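Local coordinates for protein 2-keto-3-deoxy-D-arabinonate dehydratase (Sulfolobus solfataricus, PDB 2Q18) that catalyses the metal-dependent dehydration of 2-dehydro-3-deoxy-D-arabinonate to 2,5-dioxopentanoate, a step in a pentose oxidation pathway leading to 2-oxoglutarate, at residues Phe116-Pro121 / Met162-Ala167; Leu141-Leu146 / Gln180-Ala185; Ala147-Leu150 / Ile156-Tyr159. All coordinates share one frame; numbering follows the deposited sequence.

Contact 1 (Phe116-Pro121 / Met162-Ala167); sequences FFKATP and MDDVSA
K118 drives its ammonium group at the carboxylate of D164, NZ standing 2.7 Å from D164 OD1 in a salt bridge that meets the oxygen almost in line with its C-O bond. The two side chains slant across one another. A single bend at chi2 (60°) turns the otherwise stretched lysine chain so that its aliphatic end lies against the same oxygen: K118 CE is 3.1 Å and K118 CD 3.4 Å from D164 OD1. K118 NZ also comes within 2.8 Å of the backbone O of V165, and it donates further hydrogen bonds to the carbonyl oxygens of K182 and C187. A buried charge is thus held by one carboxylate and at least two main-chain acceptors, which fixes where the lysine tip can sit. Where K118 leaves the backbone, strand 114-119 has a classic beta bulge, K118 and A119 both facing V76 of the antiparallel strand 76-80. Within this FAH-family fold the bulged strand brings its lysine against D164, a magnesium ligand.

F116, whose side chain runs toward that of D164 from the opposite direction, meets the other carboxylate oxygen. With CG lodged between the backbone N and the carbonyl carbon (chi1 58°), the F116 ring presents its edge, and CZ lies 3.3 Å from D164 OD2, close to the ring plane; ring and carboxylate are turned 38° apart. D164 OD2 also takes a salt bridge from K182, so each oxygen of D164 faces a lysine. On the backbone side, S166 OG gives a hydrogen bond of 2.8 Å to D164 O, coming from above the carbonyl plane. Beyond the pair, the F117 ring stacks on F117 of the second subunit.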
loop_
_atom_site.group_PDB
_atom_site.type_symbol
_atom_site.label_atom_id
_atom_site.label_comp_id
_atom_site.label_asym_id
_atom_site.label_seq_id
_atom_site.Cartn_x
_atom_site.Cartn_y
_atom_site.Cartn_z
ATOM N N PHE A 116 30.659 -11.145 -10.059
ATOM C CA PHE A 116 30.641 -9.808 -9.458
ATOM C C PHE A 116 29.236 -9.208 -9.444
ATOM O O PHE A 116 28.392 -9.579 -10.254
ATOM C CB PHE A 116 31.636 -8.868 -10.165
ATOM C CG PHE A 116 31.382 -8.704 -11.646
ATOM C CD1 PHE A 116 30.554 -7.685 -12.117
ATOM C CD2 PHE A 116 31.982 -9.560 -12.568
ATOM C CE1 PHE A 116 30.315 -7.530 -13.485
ATOM C CE2 PHE A 116 31.749 -9.414 -13.942
ATOM C CZ PHE A 116 30.914 -8.397 -14.399
ATOM N N PHE A 117 28.989 -8.291 -8.515
ATOM C CA PHE A 117 27.736 -7.543 -8.490
ATOM C C PHE A 117 27.822 -6.424 -9.527
ATOM O O PHE A 117 28.788 -5.658 -9.540
ATOM C CB PHE A 117 27.475 -6.960 -7.095
ATOM C CG PHE A 117 26.132 -6.281 -6.958
ATOM C CD1 PHE A 117 26.019 -4.898 -7.086
ATOM C CD2 PHE A 117 24.983 -7.025 -6.699
ATOM C CE1 PHE A 117 24.776 -4.262 -6.960
ATOM C CE2 PHE A 117 23.739 -6.403 -6.574
ATOM C CZ PHE A 117 23.635 -5.019 -6.706
ATOM N N LYS A 118 26.805 -6.327 -10.378
ATOM C CA LYS A 118 26.826 -5.389 -11.502
ATOM C C LYS A 118 25.952 -4.153 -11.289
ATOM O O LYS A 118 26.424 -3.026 -11.454
ATOM C CB LYS A 118 26.455 -6.107 -12.808
ATOM C CG LYS A 118 26.265 -5.189 -14.030
ATOM C CD LYS A 118 27.528 -4.387 -14.360
ATOM C CE LYS A 118 27.245 -3.354 -15.443
ATOM N NZ LYS A 118 28.466 -2.546 -15.777
ATOM N N ALA A 119 24.683 -4.356 -10.935
ATOM C CA ALA A 119 23.760 -3.239 -10.823
ATOM C C ALA A 119 22.549 -3.509 -9.945
ATOM O O ALA A 119 22.125 -4.653 -9.765
ATOM C CB ALA A 119 23.298 -2.785 -12.234
ATOM N N THR A 120 22.013 -2.424 -9.397
ATOM C CA THR A 120 20.663 -2.383 -8.851
ATOM C C THR A 120 19.744 -1.964 -10.011
ATOM O O THR A 120 20.242 -1.455 -11.023
ATOM C CB THR A 120 20.585 -1.355 -7.711
ATOM O OG1 THR A 120 21.136 -0.106 -8.164
ATOM C CG2 THR A 120 21.370 -1.853 -6.487
ATOM N N PRO A 121 18.413 -2.183 -9.886
ATOM C CA PRO A 121 17.502 -1.855 -10.993
ATOM C C PRO A 121 17.558 -0.388 -11.468
ATOM O O PRO A 121 17.416 -0.129 -12.665
ATOM C CB PRO A 121 16.106 -2.204 -10.436
ATOM C CG PRO A 121 16.278 -2.306 -8.946
ATOM C CD PRO A 121 17.691 -2.763 -8.736
ATOM N N MET A 162 22.256 -8.271 -22.641
ATOM C CA MET A 162 22.725 -7.261 -21.689
ATOM C C MET A 162 24.009 -6.608 -22.170
ATOM O O MET A 162 24.878 -7.271 -22.734
ATOM C CB MET A 162 22.911 -7.840 -20.270
ATOM C CG MET A 162 23.372 -6.809 -19.199
ATOM S SD MET A 162 23.128 -7.321 -17.456
ATOM C CE MET A 162 21.373 -6.990 -17.294
ATOM N N ASP A 163 24.113 -5.305 -21.933
ATOM C CA ASP A 163 25.356 -4.577 -22.133
ATOM C C ASP A 163 25.960 -4.303 -20.763
ATOM O O ASP A 163 25.427 -3.505 -19.992
ATOM C CB ASP A 163 25.080 -3.264 -22.878
ATOM C CG ASP A 163 26.350 -2.504 -23.253
ATOM O OD1 ASP A 163 27.460 -2.896 -22.829
ATOM O OD2 ASP A 163 26.229 -1.491 -23.982
ATOM N N ASP A 164 27.069 -4.975 -20.466
ATOM C CA ASP A 164 27.837 -4.708 -19.256
ATOM C C ASP A 164 28.816 -3.574 -19.562
ATOM O O ASP A 164 29.957 -3.814 -19.958
ATOM C CB ASP A 164 28.563 -5.989 -18.788
ATOM C CG ASP A 164 29.467 -5.767 -17.571
ATOM O OD1 ASP A 164 29.534 -4.639 -17.035
ATOM O OD2 ASP A 164 30.132 -6.737 -17.148
ATOM N N VAL A 165 28.359 -2.339 -19.380
ATOM C CA VAL A 165 29.164 -1.160 -19.703
ATOM C C VAL A 165 30.310 -1.040 -18.693
ATOM O O VAL A 165 30.081 -0.975 -17.480
ATOM C CB VAL A 165 28.311 0.138 -19.743
ATOM C CG1 VAL A 165 29.119 1.299 -20.305
ATOM C CG2 VAL A 165 27.038 -0.066 -20.572
ATOM N N SER A 166 31.539 -1.009 -19.206
ATOM C CA SER A 166 32.727 -1.169 -18.367
ATOM C C SER A 166 33.792 -0.101 -18.606
ATOM O O SER A 166 34.260 0.075 -19.735
ATOM C CB SER A 166 33.338 -2.551 -18.600
ATOM O OG SER A 166 32.357 -3.565 -18.509
ATOM N N ALA A 167 34.176 0.599 -17.538
ATOM C CA ALA A 167 35.287 1.545 -17.593
ATOM C C ALA A 167 36.604 0.769 -17.571
ATOM O O ALA A 167 37.256 0.638 -16.529
ATOM C CB ALA A 167 35.207 2.531 -16.452
#

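Contact 2 (Leu141-Leu146 / Gln180-Ala185); sequences LPEPEL and QSKIYA. With PO4 (phosphate ion), chain B.
E143 and K182 meet almost at a right angle, the carboxylate coming from the start of strand 140-150 and the amine from helix 178-182. K182 is the side chain to follow. From CB its CG lies beside the backbone N, opposite the carbonyl carbon, and passes 3.6 Å from S181 OG. A bend at chi2 (-80°) then swings the chain out, after which it runs straight to the tip. K182 CD lies above the plane of the F116 ring, near its rim, 3.8 Å from F116 CE1. CE comes up beside the phosphate ion, 3.4 Å from its O1. At the end, NZ donates a hydrogen bond of 3.0 Å to that same phosphate O1 and forms a salt bridge of 3.2 Å with E143 OE2. NZ also forms a salt bridge with D164 OD2, and K182 NZ is hydrogen-bonded to S166 OG as well.

K182 therefore ties a magnesium ligand to an anion site. It is an experimentally established substrate-binding residue, so the phosphate, probably carried over from the crystallisation liquor, may mark where part of the substrate sits. E145, another magnesium ligand, keeps its OE1 5.6 Å from K182 NZ, too far for direct contact.

Around this bridge, S181 packs on helix 168-173, strand 156-167 runs antiparallel beside the glutamate strand, and Q180 reaches R112 and P113 of the second subunit.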
loop_
_atom_site.group_PDB
_atom_site.type_symbol
_atom_site.label_atom_id
_atom_site.label_comp_id
_atom_site.label_asym_id
_atom_site.label_seq_id
_atom_site.Cartn_x
_atom_site.Cartn_y
_atom_site.Cartn_z
ATOM N N LEU A 141 34.139 0.633 -22.627
ATOM C CA LEU A 141 33.654 -0.245 -23.676
ATOM C C LEU A 141 32.320 -0.883 -23.311
ATOM O O LEU A 141 32.062 -1.149 -22.135
ATOM C CB LEU A 141 34.676 -1.345 -23.975
ATOM C CG LEU A 141 36.025 -0.948 -24.585
ATOM C CD1 LEU A 141 36.871 -2.199 -24.812
ATOM C CD2 LEU A 141 35.832 -0.175 -25.888
ATOM N N PRO A 142 31.462 -1.125 -24.322
ATOM C CA PRO A 142 30.313 -1.977 -24.079
ATOM C C PRO A 142 30.770 -3.430 -24.093
ATOM O O PRO A 142 31.703 -3.781 -24.821
ATOM C CB PRO A 142 29.405 -1.696 -25.278
ATOM C CG PRO A 142 30.350 -1.310 -26.385
ATOM C CD PRO A 142 31.519 -0.637 -25.716
ATOM N N GLU A 143 30.135 -4.259 -23.275
ATOM C CA GLU A 143 30.409 -5.686 -23.289
ATOM C C GLU A 143 29.110 -6.430 -23.591
ATOM O O GLU A 143 28.233 -6.531 -22.728
ATOM C CB GLU A 143 31.066 -6.133 -21.977
ATOM C CG GLU A 143 32.363 -5.372 -21.663
ATOM C CD GLU A 143 33.122 -5.900 -20.445
ATOM O OE1 GLU A 143 34.268 -5.447 -20.230
ATOM O OE2 GLU A 143 32.584 -6.755 -19.702
ATOM N N PRO A 144 28.962 -6.897 -24.846
ATOM C CA PRO A 144 27.768 -7.575 -25.350
ATOM C C PRO A 144 27.670 -9.011 -24.854
ATOM O O PRO A 144 28.580 -9.814 -25.084
ATOM C CB PRO A 144 27.974 -7.552 -26.865
ATOM C CG PRO A 144 29.452 -7.571 -27.032
ATOM C CD PRO A 144 29.995 -6.761 -25.893
ATOM N N GLU A 145 26.565 -9.333 -24.187
ATOM C CA GLU A 145 26.456 -10.609 -23.484
ATOM C C GLU A 145 25.055 -11.193 -23.537
ATOM O O GLU A 145 24.065 -10.466 -23.592
ATOM C CB GLU A 145 26.880 -10.452 -22.016
ATOM C CG GLU A 145 28.061 -9.510 -21.792
ATOM C CD GLU A 145 28.717 -9.656 -20.431
ATOM O OE1 GLU A 145 29.863 -9.181 -20.288
ATOM O OE2 GLU A 145 28.105 -10.242 -19.509
ATOM N N LEU A 146 24.989 -12.519 -23.535
ATOM C CA LEU A 146 23.755 -13.221 -23.227
ATOM C C LEU A 146 23.564 -13.146 -21.711
ATOM O O LEU A 146 24.509 -13.355 -20.949
ATOM C CB LEU A 146 23.834 -14.683 -23.685
ATOM C CG LEU A 146 22.578 -15.542 -23.500
ATOM C CD1 LEU A 146 21.464 -15.074 -24.436
ATOM C CD2 LEU A 146 22.884 -17.017 -23.728
ATOM N N GLN A 180 34.082 0.124 -9.133
ATOM C CA GLN A 180 33.945 1.479 -9.662
ATOM C C GLN A 180 33.816 1.485 -11.187
ATOM O O GLN A 180 33.100 2.313 -11.750
ATOM C CB GLN A 180 35.131 2.352 -9.246
ATOM C CG GLN A 180 35.130 2.765 -7.790
ATOM C CD GLN A 180 36.326 3.626 -7.435
ATOM O OE1 GLN A 180 36.355 4.824 -7.731
ATOM N NE2 GLN A 180 37.319 3.022 -6.787
ATOM N N SER A 181 34.509 0.553 -11.837
ATOM C CA SER A 181 34.493 0.450 -13.290
ATOM C C SER A 181 33.192 -0.164 -13.811
ATOM O O SER A 181 32.890 -0.061 -15.006
ATOM C CB SER A 181 35.683 -0.376 -13.773
ATOM O OG SER A 181 35.413 -1.762 -13.682
ATOM N N LYS A 182 32.433 -0.787 -12.906
ATOM C CA LYS A 182 31.255 -1.582 -13.272
ATOM C C LYS A 182 29.919 -1.028 -12.779
ATOM O O LYS A 182 28.898 -1.252 -13.422
ATOM C CB LYS A 182 31.397 -3.018 -12.751
ATOM C CG LYS A 182 32.476 -3.855 -13.429
ATOM C CD LYS A 182 32.006 -4.415 -14.750
ATOM C CE LYS A 182 33.046 -5.345 -15.345
ATOM N NZ LYS A 182 32.598 -5.853 -16.673
ATOM N N ILE A 183 29.929 -0.338 -11.638
ATOM C CA ILE A 183 28.690 0.031 -10.933
ATOM C C ILE A 183 28.521 1.545 -10.828
ATOM O O ILE A 183 29.239 2.210 -10.080
ATOM C CB ILE A 183 28.610 -0.597 -9.495
ATOM C CG1 ILE A 183 29.020 -2.078 -9.507
ATOM C CG2 ILE A 183 27.198 -0.425 -8.902
ATOM C CD1 ILE A 183 29.310 -2.667 -8.113
ATOM N N TYR A 184 27.552 2.072 -11.574
ATOM C CA TYR A 184 27.264 3.509 -11.617
ATOM C C TYR A 184 25.976 3.746 -12.417
ATOM O O TYR A 184 25.457 2.819 -13.039
ATOM C CB TYR A 184 28.453 4.290 -12.213
ATOM C CG TYR A 184 28.855 3.848 -13.606
ATOM C CD1 TYR A 184 28.307 4.460 -14.733
ATOM C CD2 TYR A 184 29.785 2.825 -13.798
ATOM C CE1 TYR A 184 28.662 4.055 -16.018
ATOM C CE2 TYR A 184 30.150 2.415 -15.082
ATOM C CZ TYR A 184 29.583 3.041 -16.184
ATOM O OH TYR A 184 29.930 2.658 -17.461
ATOM N N ALA A 185 25.448 4.970 -12.391
ATOM C CA ALA A 185 24.209 5.272 -13.112
ATOM C C ALA A 185 24.397 5.041 -14.608
ATOM O O ALA A 185 25.300 5.612 -15.218
ATOM C CB ALA A 185 23.754 6.703 -12.840
HETATM P P PO4 B . 35.681 -8.599 -15.995
HETATM O O1 PO4 B . 34.929 -7.673 -16.921
HETATM O O2 PO4 B . 35.315 -8.282 -14.572
HETATM O O3 PO4 B . 35.304 -10.014 -16.340
HETATM O O4 PO4 B . 37.167 -8.430 -16.177
HETATM O O HOH W 1 35.675 -5.821 -18.139
#

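Contact 3 (Ala147-Leu150 / Ile156-Tyr159); sequences AVVL and ILGY
The carbonyl oxygen of V149 receives the N-H of L157 at 2.7 Å and, more loosely, the CA-H of I156. V149 also donates, its N giving a hydrogen bond of 2.9 Å to G158 O, which is also approached by the CA-H of V148. Because L157 and G158 both face V149, the hairpin formed by strands 140-150 and 156-167 carries a classic beta bulge here, and the pairing slips by one residue between V149 and L150.

V148, L150, I156 and Y159 share a face of this ladder. V148 and Y159 lie side by side, and V148 CG1 sits 3.5 Å from Y159 CE1, approaching the ring obliquely. That methyl stands beside the backbone N (chi1 -72°), from where it also reaches I156 CG2 at 4.0 Å. I156 CG1 touches L150 CD1 at 3.9 Å and lies close to V148 CG1 as well. With an alanine at I156, the L150 methyl and V148 CG1 would probably lose their shared neighbour, and a gap is likely to open beside helix 233-241. On the bulge side, L157 CD1 rests 3.7 Å from L150 C.

Helix 233-241 packs on V148, L150 and I156, helix 30-40 receives L157, and strands 250-253 and 188-195 pair with strands 140-150 and 156-167 respectively.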
loop_
_atom_site.group_PDB
_atom_site.type_symbol
_atom_site.label_atom_id
_atom_site.label_comp_id
_atom_site.label_asym_id
_atom_site.label_seq_id
_atom_site.Cartn_x
_atom_site.Cartn_y
_atom_site.Cartn_z
ATOM N N ALA A 147 22.348 -12.822 -21.283
ATOM C CA ALA A 147 22.025 -12.771 -19.865
ATOM C C ALA A 147 20.813 -13.647 -19.577
ATOM O O ALA A 147 19.969 -13.848 -20.451
ATOM C CB ALA A 147 21.771 -11.338 -19.424
ATOM N N VAL A 148 20.746 -14.176 -18.357
ATOM C CA VAL A 148 19.612 -15.000 -17.929
ATOM C C VAL A 148 18.837 -14.343 -16.789
ATOM O O VAL A 148 19.428 -13.727 -15.898
ATOM C CB VAL A 148 20.043 -16.436 -17.502
ATOM C CG1 VAL A 148 20.434 -17.265 -18.721
ATOM C CG2 VAL A 148 21.181 -16.400 -16.483
ATOM N N VAL A 149 17.514 -14.469 -16.841
ATOM C CA VAL A 149 16.653 -14.068 -15.732
ATOM C C VAL A 149 16.432 -15.304 -14.854
ATOM O O VAL A 149 16.120 -16.384 -15.357
ATOM C CB VAL A 149 15.297 -13.490 -16.220
ATOM C CG1 VAL A 149 14.462 -12.999 -15.041
ATOM C CG2 VAL A 149 15.514 -12.343 -17.223
ATOM N N LEU A 150 16.590 -15.128 -13.545
ATOM C CA LEU A 150 16.603 -16.238 -12.588
ATOM C C LEU A 150 15.516 -16.119 -11.525
ATOM O O LEU A 150 15.169 -15.012 -11.116
ATOM C CB LEU A 150 17.958 -16.263 -11.875
ATOM C CG LEU A 150 19.164 -17.084 -12.342
ATOM C CD1 LEU A 150 19.110 -17.552 -13.796
ATOM C CD2 LEU A 150 20.456 -16.324 -12.032
ATOM N N ILE A 156 16.501 -20.897 -14.581
ATOM C CA ILE A 156 16.451 -19.936 -15.686
ATOM C C ILE A 156 15.008 -19.687 -16.134
ATOM O O ILE A 156 14.320 -20.598 -16.598
ATOM C CB ILE A 156 17.348 -20.380 -16.876
ATOM C CG1 ILE A 156 18.827 -20.338 -16.459
ATOM C CG2 ILE A 156 17.108 -19.492 -18.108
ATOM C CD1 ILE A 156 19.774 -21.116 -17.371
ATOM N N LEU A 157 14.559 -18.446 -15.981
ATOM C CA LEU A 157 13.197 -18.065 -16.360
ATOM C C LEU A 157 13.136 -17.500 -17.775
ATOM O O LEU A 157 12.057 -17.400 -18.365
ATOM C CB LEU A 157 12.637 -17.034 -15.379
ATOM C CG LEU A 157 12.526 -17.429 -13.906
ATOM C CD1 LEU A 157 12.107 -16.220 -13.075
ATOM C CD2 LEU A 157 11.549 -18.586 -13.726
ATOM N N GLY A 158 14.291 -17.120 -18.309
ATOM C CA GLY A 158 14.358 -16.579 -19.658
ATOM C C GLY A 158 15.706 -15.987 -19.996
ATOM O O GLY A 158 16.603 -15.943 -19.147
ATOM N N TYR A 159 15.835 -15.528 -21.244
ATOM C CA TYR A 159 17.079 -14.961 -21.765
ATOM C C TYR A 159 16.855 -13.556 -22.297
ATOM O O TYR A 159 15.765 -13.224 -22.764
ATOM C CB TYR A 159 17.644 -15.825 -22.901
ATOM C CG TYR A 159 18.002 -17.237 -22.500
ATOM C CD1 TYR A 159 19.311 -17.569 -22.152
ATOM C CD2 TYR A 159 17.034 -18.245 -22.472
ATOM C CE1 TYR A 159 19.650 -18.869 -21.784
ATOM C CE2 TYR A 159 17.361 -19.548 -22.099
ATOM C CZ TYR A 159 18.672 -19.848 -21.756
ATOM O OH TYR A 159 19.011 -21.128 -21.389
#

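Contacts 1 and 2 form one site: their centres are 4 Å apart, and D164 OD2 of contact 1 lies 2.7 Å from K182 NZ of contact 2. Between them they supply the magnesium ligands D164, E143 and E145 and the substrate-binding K182, beside a bound phosphate that may mark the substrate pocket. Contact 3 lies farther along the hairpin of strands 140-150 and 156-167, which give one segment each to contacts 2 and 1, its centre about 16 Å from contact 1's and about 18 Å from contact 2's. It meets them through M162 CB on A147 CB at 3.8 Å and L146 CD2 on Y159 CD1 at 3.9 Å. Contacts 1 and 2 also touch the second subunit.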